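Local coordinates for listeria nuclear targeted protein A (Listeria monocytogenes, PDB 4CIH) that relieves repression of host interferon-stimulated genes by blocking recruitment of the chromatin repressor BAHD1 to them, at residues Leu64-Asp67 with Ala68-Arg71. The protein carries 2 engineered substitutions. Sequence-based numbering, arbitrary orientation.
Sequences LSID and AIKR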
# COMPACT_ATOMS: atom_id res chain seq x y z
N LEU A 64 9.29 4.65 -2.72
CA LEU A 64 9.82 4.23 -4.03
C LEU A 64 10.79 5.21 -4.71
O LEU A 64 11.45 4.84 -5.72
CB LEU A 64 8.69 3.92 -5.02
CG LEU A 64 8.32 2.46 -5.33
CD1 LEU A 64 7.44 2.37 -6.58
CD2 LEU A 64 9.56 1.59 -5.50
N SER A 65 10.84 6.44 -4.21
CA SER A 65 11.76 7.43 -4.79
C SER A 65 12.87 7.88 -3.85
O SER A 65 13.61 8.82 -4.14
CB SER A 65 11.01 8.63 -5.41
OG SER A 65 10.89 9.70 -4.49
N ILE A 66 13.02 7.18 -2.73
CA ILE A 66 14.27 7.26 -1.97
C ILE A 66 15.46 6.99 -2.89
O ILE A 66 15.34 6.19 -3.84
CB ILE A 66 14.21 6.36 -0.75
CG1 ILE A 66 13.22 7.00 0.25
CG2 ILE A 66 15.60 6.19 -0.16
CD1 ILE A 66 12.81 6.13 1.41
N ASP A 67 16.56 7.71 -2.71
CA ASP A 67 17.61 7.61 -3.73
C ASP A 67 17.96 6.16 -3.83
O ASP A 67 17.63 5.49 -4.82
CB ASP A 67 18.83 8.48 -3.43
CG ASP A 67 19.94 8.29 -4.45
OD1 ASP A 67 20.56 7.21 -4.46
OD2 ASP A 67 20.23 9.23 -5.24
N ALA A 68 18.53 5.65 -2.74
CA ALA A 68 18.83 4.23 -2.57
C ALA A 68 17.68 3.30 -2.93
O ALA A 68 17.94 2.14 -3.30
CB ALA A 68 19.26 3.96 -1.13
N ILE A 69 16.42 3.76 -2.81
CA ILE A 69 15.29 2.91 -3.26
C ILE A 69 15.15 2.89 -4.79
O ILE A 69 14.96 1.82 -5.38
CB ILE A 69 13.95 3.18 -2.49
CG1 ILE A 69 14.06 2.66 -1.05
CG2 ILE A 69 12.76 2.46 -3.10
CD1 ILE A 69 14.27 1.17 -0.95
N LYS A 70 15.26 4.04 -5.43
CA LYS A 70 15.60 4.11 -6.86
C LYS A 70 16.66 3.07 -7.25
O LYS A 70 16.43 2.16 -8.08
CB LYS A 70 16.14 5.51 -7.19
CG LYS A 70 16.46 5.79 -8.66
CD LYS A 70 15.21 6.21 -9.45
CE LYS A 70 15.58 6.83 -10.79
NZ LYS A 70 14.43 6.90 -11.77
N ARG A 71 17.85 3.23 -6.66
CA ARG A 71 19.07 2.59 -7.15
C ARG A 71 19.18 1.16 -6.58
O ARG A 71 20.12 0.40 -6.85
CB ARG A 71 20.27 3.51 -6.89
CG ARG A 71 19.85 5.01 -6.85
CD ARG A 71 20.69 6.03 -7.62
NE ARG A 71 22.08 6.08 -7.17
CZ ARG A 71 23.09 5.55 -7.86
NH1 ARG A 71 22.86 4.99 -9.04
NH2 ARG A 71 24.33 5.59 -7.40
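Ile66 and Ile69 meet at the start of a one-turn helix, 67-70, that lies in the connection between the long helices 42-63 and 77-103 of LntA's four-helical up-and-down bundle. Ile66 is the N-cap residue, and its carbonyl begins the backbone bonding of the turn: Lys70 N donates to Ile66 O at 2.7 Å with an N-H...O angle of 162°, while Ile69 N reaches the same oxygen only weakly. Arg71 N bonds to Asp67 O, although that oxygen is less surely placed, and Arg71 is where the chain leaves helical geometry.

The apolar contacts gather round Ile69. Its CB sits 3.6 Å from Ile66 CB, and CG1 lies against the same branch point. Ile69 CG2 points anti to the backbone N and comes within 3.6 Å of Leu64 CA; the two side chains cross at about a right angle, with Leu64 CD2 4.1 Å from Ile69 CG2. Leu64 and Ile69 both touch Lys83 of helix 77-103, and Ile69 also touches Phe82. Ile66 and Ala68 instead meet Leu4 from the N-terminal segment.

The charged contact runs from Asp67 to Arg71, four residues on. Arg71 chi1 (-27°) sets CG near Asp67 OD1, and the bends at chi2 and chi3 then carry CD past that oxygen and bring NE up to it. The stronger partner of the guanidinium is Glu74, which takes NH1 in a second salt bridge. The hydrogen bond within the Asp67 bridge is weak: Asp67 OD1 approaches the guanidinium edge in plane, 3.3 Å from Arg71 NE, with the carboxylate turned 83° from the guanidinium plane.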